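Local structure of 3-ketosteroid-delta4-5alpha-dehydrogenase (Rhodococcus jostii, 4AT2) at residues M223-L228 / I293-A298; G234-I239 / R254-A259. The protein is a flavoenzyme of steroid catabolism that probably introduces a double bond into the A ring of 3-ketosteroids, using bound FAD. All coordinates share one frame; numbering follows the deposited sequence. Where two conformers were deposited one is given.

From the N terminus the chain first lays down strands of two sheets, such as 40-42 and 45-47, before it reaches strand 223-230. Residues 223-228 form the first half of contact 1. It then turns back into the neighbouring strand 236-243, runs through strand 246-252 and bends at Arg254 into strand 255-258. Here contact 2 (234-239 with 254-259) closes a short loop made mostly of strand. The chain goes on to helix 291-297, where contact 1 closes a longer loop, with contact 2 nested inside it. Contact 2 joins the mixed sheet to the parallel sheet, and contact 1 lays a helix against the mixed sheet. The two meet where Leu228 packs on Ile239 and Val236. Both reach FAD.

Contact 1. Residues M223-L228 / I293-A298; sequences MRVQTL and ILMAQA. With FAD (flavin-adenine dinucleotide), chain D.
Met295 lies across strand 223-228, against Val225, Gln226 and Leu228, and makes most of the contact. Its CE rests 3.5 Å from Leu228 CG and 3.8 Å from Val225 CG1. Its CG lies in van der Waals contact with Gln226 O at 3.3 Å, a carbonyl that accepts a hydrogen bond from Arg291 NE. The bend at chi3 (43°) turns the methyl in between the two aliphatic side chains, which both cross Met295 at about a right angle. Cutting Met295 back to an alanine would probably leave Val225 and Leu228 without their shared partner and open a gap between helix and strand. One water links the backbones, donating to Met295 O and accepting from Leu228 N at 3.1 Å. The helix runs almost parallel to the strand, at 13°. Gln226 and Thr227 form a classic beta bulge opposite Val240 of the adjacent strand. Farther back, the strand reads the adenine of FAD through its backbone. Val225 N donates to FAD N1A at 2.9 Å with an angle of 160°, and FAD N6A donates to Val225 O at 3.2 Å. Val225 CG2 sits 3.6 Å from FAD N1A. Beyond this shell Val225 packs on Leu70, and Leu294 on Val463 of the second subunit.

Contact 2. Residues G234-I239 / R254-A259; sequences GRVVGI and RGVVLA. With FAD (flavin-adenine dinucleotide), chain D.
Val256 packs against Val236 and Ile239 of the crossing strand. Its CB comes first, 4.0 Å from Val236 CG1. From there CG2 meets both partners, Val236 CG1 at 3.6 Å and Ile239 CG2 at 3.9 Å. CG1, placed anti to the backbone N (chi1 169°), meets only Ile239 of the two, at CG2, 3.9 Å away. Val256 thus leans on both, crossing the Val236 side chain at about a right angle. Gly238 lies between Val236 and Ile239 along the chain, and its O is 4.1 Å from Val256 CG2. Val237 and Gly238 form a classic beta bulge opposite Val229. Near the corner of the chain, the extended Arg235 side chain brings the edge of its guanidinium to the Arg254 carbonyl. The angle is too poor for a hydrogen bond. The Arg254 side chain sets off away from strand 236-239, and its NH1 is hydrogen-bonded to Ala507 O. At the far end, Ala259 O lies 3.3 Å from FAD C5B, the exocyclic carbon of the adenosine ribose. The two strands belong to different sheets; their segments cross at 59° and meet through apolar side chains. Strand 255-258 belongs to the parallel sheet, consistent with a Rossmann-type dinucleotide-binding core. There, Leu258 packs on Leu471 and Ala473 of strand 471-473, and Val257 on Ala502 and Ala506 of helix 490-507. Strand 236-243 lies in the mixed sheet between strands 223-230 and 246-252.

Contact 1. Residues M223-L228 / I293-A298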
ATOM      1  N   MET A 223       3.445 -30.593 -11.997  1.00 14.31           N
ATOM      2  CA  MET A 223       2.726 -30.646 -10.734  1.00 14.69           C
ATOM      3  C   MET A 223       2.173 -29.286 -10.405  1.00 14.87           C
ATOM      4  O   MET A 223       2.900 -28.442  -9.877  1.00 15.03           O
ATOM      5  CB  MET A 223       3.677 -31.030  -9.604  1.00 14.69           C
ATOM      6  CG  MET A 223       3.851 -32.512  -9.408  1.00 14.80           C
ATOM      7  SD  MET A 223       2.469 -33.237  -8.501  1.00 14.67           S
ATOM      8  CE  MET A 223       3.156 -34.872  -8.286  1.00 14.59           C
ATOM      9  N   ARG A 224       0.902 -29.059 -10.721  1.00 14.92           N
ATOM     10  CA  ARG A 224       0.270 -27.814 -10.335  1.00 15.21           C
ATOM     11  C   ARG A 224      -0.402 -27.975  -8.975  1.00 14.33           C
ATOM     12  O   ARG A 224      -1.506 -28.488  -8.879  1.00 13.78           O
ATOM     13  CB  ARG A 224      -0.738 -27.350 -11.385  1.00 17.00           C
ATOM     14  CG  ARG A 224      -1.250 -25.936 -11.105  1.00 19.19           C
ATOM     15  CD  ARG A 224      -2.261 -25.476 -12.135  1.00 22.78           C
ATOM     16  NE  ARG A 224      -3.499 -26.250 -12.059  1.00 26.40           N
ATOM     17  CZ  ARG A 224      -4.509 -26.140 -12.918  1.00 29.27           C
ATOM     18  NH1 ARG A 224      -4.437 -25.280 -13.932  1.00 31.90           N
ATOM     19  NH2 ARG A 224      -5.592 -26.889 -12.764  1.00 30.00           N
ATOM     20  N   VAL A 225       0.271 -27.536  -7.919  1.00 13.80           N
ATOM     21  CA  VAL A 225      -0.291 -27.678  -6.581  1.00 13.76           C
ATOM     22  C   VAL A 225      -1.525 -26.792  -6.470  1.00 13.92           C
ATOM     23  O   VAL A 225      -1.505 -25.654  -6.930  1.00 14.21           O
ATOM     24  CB  VAL A 225       0.756 -27.344  -5.490  1.00 13.61           C
ATOM     25  CG1 VAL A 225       0.154 -27.460  -4.094  1.00 13.95           C
ATOM     26  CG2 VAL A 225       1.958 -28.262  -5.614  1.00 13.78           C
ATOM     27  N   GLN A 226      -2.588 -27.326  -5.862  1.00 13.85           N
ATOM     28  CA  GLN A 226      -3.893 -26.668  -5.826  1.00 14.48           C
ATOM     29  C   GLN A 226      -4.383 -26.322  -4.425  1.00 14.12           C
ATOM     30  O   GLN A 226      -4.953 -25.251  -4.216  1.00 14.33           O
ATOM     31  CB  GLN A 226      -4.951 -27.554  -6.489  1.00 15.51           C
ATOM     32  CG  GLN A 226      -4.801 -27.712  -7.994  1.00 17.13           C
ATOM     33  CD  GLN A 226      -5.628 -28.866  -8.520  1.00 18.56           C
ATOM     34  OE1 GLN A 226      -6.189 -28.802  -9.614  1.00 20.92           O
ATOM     35  NE2 GLN A 226      -5.716 -29.926  -7.737  1.00 19.29           N
ATOM     36  N   THR A 227      -4.224 -27.248  -3.476  1.00 13.86           N
ATOM     37  CA  THR A 227      -4.797 -27.098  -2.127  0.50 13.79           C
ATOM     38  C   THR A 227      -3.954 -27.841  -1.089  1.00 13.45           C
ATOM     39  O   THR A 227      -3.299 -28.828  -1.427  1.00 13.46           O
ATOM     40  CB  THR A 227      -6.245 -27.659  -2.035  0.50 14.18           C
ATOM     41  OG1 THR A 227      -6.213 -29.051  -1.708  0.50 14.78           O
ATOM     42  CG2 THR A 227      -7.023 -27.496  -3.337  0.50 14.44           C
ATOM     43  N   LEU A 228      -4.023 -27.407   0.166  1.00 12.70           N
ATOM     44  CA  LEU A 228      -3.340 -28.093   1.252  1.00 12.54           C
ATOM     45  C   LEU A 228      -4.259 -29.150   1.843  1.00 12.81           C
ATOM     46  O   LEU A 228      -5.479 -28.985   1.838  1.00 13.06           O
ATOM     47  CB  LEU A 228      -2.942 -27.092   2.334  1.00 12.08           C
ATOM     48  CG  LEU A 228      -1.962 -26.012   1.831  1.00 11.79           C
ATOM     49  CD1 LEU A 228      -1.857 -24.840   2.795  1.00 11.68           C
ATOM     50  CD2 LEU A 228      -0.579 -26.597   1.581  1.00 11.85           C
ATOM     51  N   ILE A 293      -0.243 -18.347  -1.738  1.00 10.43           N
ATOM     52  CA  ILE A 293      -0.705 -17.351  -0.775  1.00  9.96           C
ATOM     53  C   ILE A 293      -2.152 -17.662  -0.407  1.00 10.00           C
ATOM     54  O   ILE A 293      -2.500 -17.719   0.773  1.00  9.69           O
ATOM     55  CB  ILE A 293      -0.554 -15.900  -1.310  1.00  9.81           C
ATOM     56  CG1 ILE A 293       0.933 -15.550  -1.450  1.00  9.69           C
ATOM     57  CG2 ILE A 293      -1.250 -14.935  -0.356  1.00 10.03           C
ATOM     58  CD1 ILE A 293       1.248 -14.315  -2.280  1.00  9.53           C
ATOM     59  N   LEU A 294      -2.989 -17.881  -1.415  1.00 10.04           N
ATOM     60  CA  LEU A 294      -4.409 -18.157  -1.186  1.00 10.50           C
ATOM     61  C   LEU A 294      -4.642 -19.463  -0.426  1.00 10.76           C
ATOM     62  O   LEU A 294      -5.496 -19.518   0.466  1.00 10.48           O
ATOM     63  CB  LEU A 294      -5.179 -18.146  -2.515  1.00 10.84           C
ATOM     64  CG  LEU A 294      -5.146 -16.840  -3.338  1.00 10.92           C
ATOM     65  CD1 LEU A 294      -5.864 -17.039  -4.668  1.00 11.15           C
ATOM     66  CD2 LEU A 294      -5.721 -15.643  -2.570  1.00 11.17           C
ATOM     67  N   MET A 295      -3.875 -20.495  -0.777  1.00 11.09           N
ATOM     68  CA  MET A 295      -3.981 -21.808  -0.138  1.00 11.52           C
ATOM     69  C   MET A 295      -3.722 -21.698   1.355  1.00 10.91           C
ATOM     70  O   MET A 295      -4.385 -22.363   2.161  1.00 10.83           O
ATOM     71  CB  MET A 295      -2.946 -22.765  -0.729  1.00 13.33           C
ATOM     72  CG  MET A 295      -3.313 -23.277  -2.103  1.00 15.08           C
ATOM     73  SD  MET A 295      -1.939 -24.154  -2.887  1.00 19.05           S
ATOM     74  CE  MET A 295      -1.352 -25.096  -1.530  1.00 16.48           C
ATOM     75  N   ALA A 296      -2.743 -20.867   1.701  1.00 10.00           N
ATOM     76  CA  ALA A 296      -2.356 -20.691   3.095  1.00  9.59           C
ATOM     77  C   ALA A 296      -3.368 -19.795   3.821  1.00  9.38           C
ATOM     78  O   ALA A 296      -3.751 -20.095   4.954  1.00  9.44           O
ATOM     79  CB  ALA A 296      -0.940 -20.135   3.191  1.00  9.37           C
ATOM     80  N   GLN A 297      -3.822 -18.725   3.167  1.00  9.19           N
ATOM     81  CA  GLN A 297      -4.854 -17.867   3.757  1.00  9.29           C
ATOM     82  C   GLN A 297      -6.100 -18.678   4.123  1.00  9.40           C
ATOM     83  O   GLN A 297      -6.769 -18.377   5.109  1.00  9.35           O
ATOM     84  CB  GLN A 297      -5.278 -16.764   2.789  1.00  9.46           C
ATOM     85  CG  GLN A 297      -4.299 -15.611   2.620  1.00  9.68           C
ATOM     86  CD  GLN A 297      -4.899 -14.518   1.754  1.00  9.90           C
ATOM     87  OE1 GLN A 297      -4.656 -14.466   0.533  1.00 10.14           O
ATOM     88  NE2 GLN A 297      -5.719 -13.652   2.362  1.00 10.27           N
ATOM     89  N   ALA A 298      -6.417 -19.699   3.317  1.00  9.43           N
ATOM     90  CA  ALA A 298      -7.577 -20.557   3.586  1.00  9.83           C
ATOM     91  C   ALA A 298      -7.502 -21.202   4.968  1.00 10.12           C
ATOM     92  O   ALA A 298      -8.541 -21.514   5.549  1.00 10.71           O
ATOM     93  CB  ALA A 298      -7.741 -21.620   2.500  1.00  9.78           C
TER
HETATM   94  PA  FAD D1492      10.665 -18.786  -8.731  1.00 11.69           P
HETATM   95  O1A FAD D1492      12.137 -18.761  -8.869  1.00 12.46           O
HETATM   96  O2A FAD D1492       9.841 -18.248  -9.823  1.00 12.25           O
HETATM   97  O5B FAD D1492      10.225 -20.301  -8.453  1.00 11.43           O
HETATM   98  C5B FAD D1492       8.854 -20.637  -8.219  1.00 11.28           C
HETATM   99  C4B FAD D1492       8.560 -21.988  -8.895  1.00 11.54           C
HETATM  100  O4B FAD D1492       7.222 -22.336  -8.477  1.00 11.14           O
HETATM  101  C3B FAD D1492       8.521 -21.818 -10.419  1.00 11.63           C
HETATM  102  O3B FAD D1492       9.382 -22.811 -11.030  1.00 11.90           O
HETATM  103  C2B FAD D1492       7.046 -22.027 -10.776  1.00 11.69           C
HETATM  104  O2B FAD D1492       6.917 -22.673 -12.071  1.00 11.83           O
HETATM  105  C1B FAD D1492       6.572 -22.935  -9.643  1.00 11.54           C
HETATM  106  N9A FAD D1492       5.114 -22.881  -9.396  1.00 11.47           N
HETATM  107  C8A FAD D1492       4.276 -21.846  -9.527  1.00 11.66           C
HETATM  108  N7A FAD D1492       3.056 -22.253  -9.184  1.00 11.94           N
HETATM  109  C5A FAD D1492       3.128 -23.550  -8.823  1.00 11.90           C
HETATM  110  C6A FAD D1492       2.222 -24.462  -8.395  1.00 12.02           C
HETATM  111  N6A FAD D1492       0.948 -24.094  -8.256  1.00 12.56           N
HETATM  112  N1A FAD D1492       2.572 -25.727  -8.103  1.00 11.69           N
HETATM  113  C2A FAD D1492       3.893 -26.129  -8.226  1.00 11.81           C
HETATM  114  N3A FAD D1492       4.818 -25.187  -8.670  1.00 11.61           N
HETATM  115  C4A FAD D1492       4.408 -23.924  -8.958  1.00 11.62           C
HETATM  116  N1  FAD D1492      15.681 -10.629  -7.992  1.00 11.05           N
HETATM  117  C2  FAD D1492      16.920 -10.574  -7.379  1.00 11.17           C
HETATM  118  O2  FAD D1492      16.988 -10.668  -6.161  1.00 10.82           O
HETATM  119  N3  FAD D1492      18.082 -10.417  -8.148  1.00 11.25           N
HETATM  120  C4  FAD D1492      17.996 -10.275  -9.534  1.00 11.44           C
HETATM  121  O4  FAD D1492      19.039 -10.123 -10.177  1.00 11.60           O
HETATM  122  C4X FAD D1492      16.741 -10.323 -10.153  1.00 11.51           C
HETATM  123  N5  FAD D1492      16.617 -10.166 -11.494  1.00 12.24           N
HETATM  124  C5X FAD D1492      15.394  -9.984 -12.029  1.00 12.29           C
HETATM  125  C6  FAD D1492      15.263  -9.568 -13.358  1.00 12.47           C
HETATM  126  C7  FAD D1492      14.000  -9.392 -13.930  1.00 12.80           C
HETATM  127  C7M FAD D1492      13.928  -8.972 -15.274  1.00 13.33           C
HETATM  128  C8  FAD D1492      12.843  -9.624 -13.157  1.00 12.79           C
HETATM  129  C8M FAD D1492      11.538  -9.472 -13.672  1.00 12.48           C
HETATM  130  C9  FAD D1492      12.979 -10.050 -11.834  1.00 12.40           C
HETATM  131  C9A FAD D1492      14.248 -10.209 -11.259  1.00 12.12           C
HETATM  132  N10 FAD D1492      14.387 -10.589  -9.966  1.00 11.50           N
HETATM  133  C10 FAD D1492      15.591 -10.501  -9.382  1.00 11.42           C
HETATM  134  C1' FAD D1492      13.273 -11.177  -9.178  1.00 11.20           C
HETATM  135  C2' FAD D1492      13.506 -12.684  -8.994  1.00 11.14           C
HETATM  136  O2' FAD D1492      13.728 -13.220 -10.300  1.00 11.97           O
HETATM  137  C3' FAD D1492      12.282 -13.361  -8.356  1.00 10.51           C
HETATM  138  O3' FAD D1492      11.631 -12.506  -7.399  1.00 10.13           O
HETATM  139  C4' FAD D1492      12.713 -14.670  -7.674  1.00 10.67           C
HETATM  140  O4' FAD D1492      13.358 -15.494  -8.657  1.00 10.46           O
HETATM  141  C5' FAD D1492      11.499 -15.410  -7.108  1.00 10.44           C
HETATM  142  O5' FAD D1492      11.965 -16.581  -6.411  1.00 10.70           O
HETATM  143  P   FAD D1492      10.923 -17.735  -5.986  1.00 10.90           P
HETATM  144  O1P FAD D1492       9.879 -17.187  -5.114  1.00 10.00           O
HETATM  145  O2P FAD D1492      11.729 -18.922  -5.543  1.00 10.09           O
HETATM  146  O3P FAD D1492      10.141 -18.006  -7.391  1.00 11.06           O
HETATM  147  O   HOH W   1      -5.480 -24.867   1.036  1.00 13.65           O

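Contact 2. Residues G234-I239 / R254-A259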
ATOM      1  N   GLY A 234      -5.600 -29.638  12.394  1.00 20.05           N
ATOM      2  CA  GLY A 234      -5.271 -28.472  11.575  1.00 18.66           C
ATOM      3  C   GLY A 234      -3.845 -28.493  11.038  1.00 17.29           C
ATOM      4  O   GLY A 234      -3.423 -27.560  10.358  1.00 17.57           O
ATOM      5  N   ARG A 235      -3.098 -29.548  11.343  1.00 16.44           N
ATOM      6  CA  ARG A 235      -1.744 -29.718  10.810  1.00 15.80           C
ATOM      7  C   ARG A 235      -1.778 -29.962   9.292  1.00 14.92           C
ATOM      8  O   ARG A 235      -2.603 -30.736   8.801  1.00 15.08           O
ATOM      9  CB  ARG A 235      -1.042 -30.899  11.497  1.00 16.52           C
ATOM     10  CG  ARG A 235       0.363 -31.142  10.969  1.00 16.63           C
ATOM     11  CD  ARG A 235       1.067 -32.373  11.521  1.00 17.46           C
ATOM     12  NE  ARG A 235       2.408 -32.407  10.934  1.00 17.89           N
ATOM     13  CZ  ARG A 235       3.461 -31.749  11.421  1.00 18.40           C
ATOM     14  NH1 ARG A 235       3.369 -31.046  12.545  1.00 18.71           N
ATOM     15  NH2 ARG A 235       4.620 -31.805  10.790  1.00 19.53           N
ATOM     16  N   VAL A 236      -0.871 -29.315   8.562  1.00 13.96           N
ATOM     17  CA  VAL A 236      -0.730 -29.562   7.132  1.00 13.31           C
ATOM     18  C   VAL A 236       0.052 -30.859   6.971  1.00 13.28           C
ATOM     19  O   VAL A 236       1.182 -30.970   7.452  1.00 13.50           O
ATOM     20  CB  VAL A 236      -0.016 -28.397   6.417  1.00 12.85           C
ATOM     21  CG1 VAL A 236       0.276 -28.743   4.966  1.00 12.81           C
ATOM     22  CG2 VAL A 236      -0.872 -27.139   6.493  1.00 12.77           C
ATOM     23  N   VAL A 237      -0.556 -31.834   6.294  1.00 13.14           N
ATOM     24  CA  VAL A 237       0.008 -33.183   6.193  1.00 13.32           C
ATOM     25  C   VAL A 237       0.218 -33.613   4.740  1.00 13.02           C
ATOM     26  O   VAL A 237       0.586 -34.754   4.465  1.00 13.07           O
ATOM     27  CB  VAL A 237      -0.878 -34.224   6.919  1.00 13.84           C
ATOM     28  CG1 VAL A 237      -0.926 -33.927   8.414  1.00 14.16           C
ATOM     29  CG2 VAL A 237      -2.267 -34.275   6.293  1.00 13.95           C
ATOM     30  N   GLY A 238      -0.009 -32.692   3.806  1.00 12.67           N
ATOM     31  CA  GLY A 238       0.190 -32.999   2.386  1.00 12.41           C
ATOM     32  C   GLY A 238      -0.437 -31.948   1.499  1.00 12.09           C
ATOM     33  O   GLY A 238      -0.894 -30.917   1.988  1.00 12.02           O
ATOM     34  N   ILE A 239      -0.449 -32.209   0.194  1.00 12.20           N
ATOM     35  CA  ILE A 239      -1.051 -31.296  -0.778  1.00 12.37           C
ATOM     36  C   ILE A 239      -1.844 -32.078  -1.821  1.00 12.74           C
ATOM     37  O   ILE A 239      -1.626 -33.276  -1.998  1.00 13.03           O
ATOM     38  CB  ILE A 239       0.004 -30.402  -1.495  1.00 12.49           C
ATOM     39  CG1 ILE A 239       0.965 -31.215  -2.383  1.00 12.82           C
ATOM     40  CG2 ILE A 239       0.794 -29.576  -0.496  1.00 12.58           C
ATOM     41  CD1 ILE A 239       0.425 -31.560  -3.764  1.00 13.26           C
ATOM     42  N   ARG A 254       6.580 -34.590   7.429  1.00 14.76           N
ATOM     43  CA  ARG A 254       7.170 -33.605   8.345  1.00 14.49           C
ATOM     44  C   ARG A 254       6.806 -32.166   7.999  1.00 13.70           C
ATOM     45  O   ARG A 254       6.637 -31.338   8.885  1.00 14.17           O
ATOM     46  CB  ARG A 254       8.694 -33.750   8.388  1.00 14.73           C
ATOM     47  CG  ARG A 254       9.177 -35.142   8.776  1.00 15.46           C
ATOM     48  CD  ARG A 254      10.685 -35.163   8.959  1.00 16.06           C
ATOM     49  NE  ARG A 254      11.220 -36.529   8.998  1.00 16.94           N
ATOM     50  CZ  ARG A 254      12.518 -36.825   8.993  1.00 17.72           C
ATOM     51  NH1 ARG A 254      13.430 -35.860   8.971  1.00 18.06           N
ATOM     52  NH2 ARG A 254      12.910 -38.097   9.022  1.00 18.64           N
ATOM     53  N   GLY A 255       6.678 -31.855   6.713  1.00 12.90           N
ATOM     54  CA  GLY A 255       6.313 -30.488   6.351  1.00 11.80           C
ATOM     55  C   GLY A 255       6.167 -30.226   4.872  1.00 11.10           C
ATOM     56  O   GLY A 255       6.770 -30.908   4.043  1.00 11.16           O
ATOM     57  N   VAL A 256       5.344 -29.228   4.568  1.00 10.41           N
ATOM     58  CA  VAL A 256       5.168 -28.695   3.229  1.00 10.04           C
ATOM     59  C   VAL A 256       5.867 -27.337   3.203  1.00  9.66           C
ATOM     60  O   VAL A 256       5.661 -26.509   4.099  1.00  9.65           O
ATOM     61  CB  VAL A 256       3.676 -28.492   2.892  1.00  9.93           C
ATOM     62  CG1 VAL A 256       3.504 -27.690   1.602  1.00  9.63           C
ATOM     63  CG2 VAL A 256       2.959 -29.835   2.789  1.00 10.03           C
ATOM     64  N   VAL A 257       6.715 -27.128   2.200  1.00  9.65           N
ATOM     65  CA  VAL A 257       7.343 -25.815   1.973  1.00  9.37           C
ATOM     66  C   VAL A 257       6.728 -25.169   0.734  1.00  9.22           C
ATOM     67  O   VAL A 257       6.880 -25.677  -0.376  1.00  9.45           O
ATOM     68  CB  VAL A 257       8.876 -25.910   1.778  1.00  9.44           C
ATOM     69  CG1 VAL A 257       9.474 -24.518   1.531  1.00  9.16           C
ATOM     70  CG2 VAL A 257       9.540 -26.575   2.984  1.00  9.64           C
ATOM     71  N   LEU A 258       6.050 -24.043   0.931  1.00  8.95           N
ATOM     72  CA  LEU A 258       5.507 -23.274  -0.192  1.00  8.93           C
ATOM     73  C   LEU A 258       6.589 -22.366  -0.756  1.00  8.90           C
ATOM     74  O   LEU A 258       7.142 -21.523  -0.047  1.00  8.86           O
ATOM     75  CB  LEU A 258       4.287 -22.448   0.240  1.00  8.89           C
ATOM     76  CG  LEU A 258       3.123 -23.246   0.853  1.00  9.07           C
ATOM     77  CD1 LEU A 258       2.038 -22.292   1.338  1.00  9.16           C
ATOM     78  CD2 LEU A 258       2.548 -24.234  -0.146  1.00  9.20           C
ATOM     79  N   ALA A 259       6.890 -22.553  -2.037  1.00  9.09           N
ATOM     80  CA  ALA A 259       8.000 -21.852  -2.692  1.00  9.31           C
ATOM     81  C   ALA A 259       7.640 -21.603  -4.165  1.00  9.54           C
ATOM     82  O   ALA A 259       8.485 -21.671  -5.060  1.00  9.78           O
ATOM     83  CB  ALA A 259       9.279 -22.667  -2.559  1.00  9.48           C
TER
HETATM   84  PA  FAD D1492      10.665 -18.786  -8.731  1.00 11.69           P
HETATM   85  O1A FAD D1492      12.137 -18.761  -8.869  1.00 12.46           O
HETATM   86  O2A FAD D1492       9.841 -18.248  -9.823  1.00 12.25           O
HETATM   87  O5B FAD D1492      10.225 -20.301  -8.453  1.00 11.43           O
HETATM   88  C5B FAD D1492       8.854 -20.637  -8.219  1.00 11.28           C
HETATM   89  C4B FAD D1492       8.560 -21.988  -8.895  1.00 11.54           C
HETATM   90  O4B FAD D1492       7.222 -22.336  -8.477  1.00 11.14           O
HETATM   91  C3B FAD D1492       8.521 -21.818 -10.419  1.00 11.63           C
HETATM   92  O3B FAD D1492       9.382 -22.811 -11.030  1.00 11.90           O
HETATM   93  C2B FAD D1492       7.046 -22.027 -10.776  1.00 11.69           C
HETATM   94  O2B FAD D1492       6.917 -22.673 -12.071  1.00 11.83           O
HETATM   95  C1B FAD D1492       6.572 -22.935  -9.643  1.00 11.54           C
HETATM   96  N9A FAD D1492       5.114 -22.881  -9.396  1.00 11.47           N
HETATM   97  C8A FAD D1492       4.276 -21.846  -9.527  1.00 11.66           C
HETATM   98  N7A FAD D1492       3.056 -22.253  -9.184  1.00 11.94           N
HETATM   99  C5A FAD D1492       3.128 -23.550  -8.823  1.00 11.90           C
HETATM  100  C6A FAD D1492       2.222 -24.462  -8.395  1.00 12.02           C
HETATM  101  N6A FAD D1492       0.948 -24.094  -8.256  1.00 12.56           N
HETATM  102  N1A FAD D1492       2.572 -25.727  -8.103  1.00 11.69           N
HETATM  103  C2A FAD D1492       3.893 -26.129  -8.226  1.00 11.81           C
HETATM  104  N3A FAD D1492       4.818 -25.187  -8.670  1.00 11.61           N
HETATM  105  C4A FAD D1492       4.408 -23.924  -8.958  1.00 11.62           C
HETATM  106  N1  FAD D1492      15.681 -10.629  -7.992  1.00 11.05           N
HETATM  107  C2  FAD D1492      16.920 -10.574  -7.379  1.00 11.17           C
HETATM  108  O2  FAD D1492      16.988 -10.668  -6.161  1.00 10.82           O
HETATM  109  N3  FAD D1492      18.082 -10.417  -8.148  1.00 11.25           N
HETATM  110  C4  FAD D1492      17.996 -10.275  -9.534  1.00 11.44           C
HETATM  111  O4  FAD D1492      19.039 -10.123 -10.177  1.00 11.60           O
HETATM  112  C4X FAD D1492      16.741 -10.323 -10.153  1.00 11.51           C
HETATM  113  N5  FAD D1492      16.617 -10.166 -11.494  1.00 12.24           N
HETATM  114  C5X FAD D1492      15.394  -9.984 -12.029  1.00 12.29           C
HETATM  115  C6  FAD D1492      15.263  -9.568 -13.358  1.00 12.47           C
HETATM  116  C7  FAD D1492      14.000  -9.392 -13.930  1.00 12.80           C
HETATM  117  C7M FAD D1492      13.928  -8.972 -15.274  1.00 13.33           C
HETATM  118  C8  FAD D1492      12.843  -9.624 -13.157  1.00 12.79           C
HETATM  119  C8M FAD D1492      11.538  -9.472 -13.672  1.00 12.48           C
HETATM  120  C9  FAD D1492      12.979 -10.050 -11.834  1.00 12.40           C
HETATM  121  C9A FAD D1492      14.248 -10.209 -11.259  1.00 12.12           C
HETATM  122  N10 FAD D1492      14.387 -10.589  -9.966  1.00 11.50           N
HETATM  123  C10 FAD D1492      15.591 -10.501  -9.382  1.00 11.42           C
HETATM  124  C1' FAD D1492      13.273 -11.177  -9.178  1.00 11.20           C
HETATM  125  C2' FAD D1492      13.506 -12.684  -8.994  1.00 11.14           C
HETATM  126  O2' FAD D1492      13.728 -13.220 -10.300  1.00 11.97           O
HETATM  127  C3' FAD D1492      12.282 -13.361  -8.356  1.00 10.51           C
HETATM  128  O3' FAD D1492      11.631 -12.506  -7.399  1.00 10.13           O
HETATM  129  C4' FAD D1492      12.713 -14.670  -7.674  1.00 10.67           C
HETATM  130  O4' FAD D1492      13.358 -15.494  -8.657  1.00 10.46           O
HETATM  131  C5' FAD D1492      11.499 -15.410  -7.108  1.00 10.44           C
HETATM  132  O5' FAD D1492      11.965 -16.581  -6.411  1.00 10.70           O
HETATM  133  P   FAD D1492      10.923 -17.735  -5.986  1.00 10.90           P
HETATM  134  O1P FAD D1492       9.879 -17.187  -5.114  1.00 10.00           O
HETATM  135  O2P FAD D1492      11.729 -18.922  -5.543  1.00 10.09           O
HETATM  136  O3P FAD D1492      10.141 -18.006  -7.391  1.00 11.06           O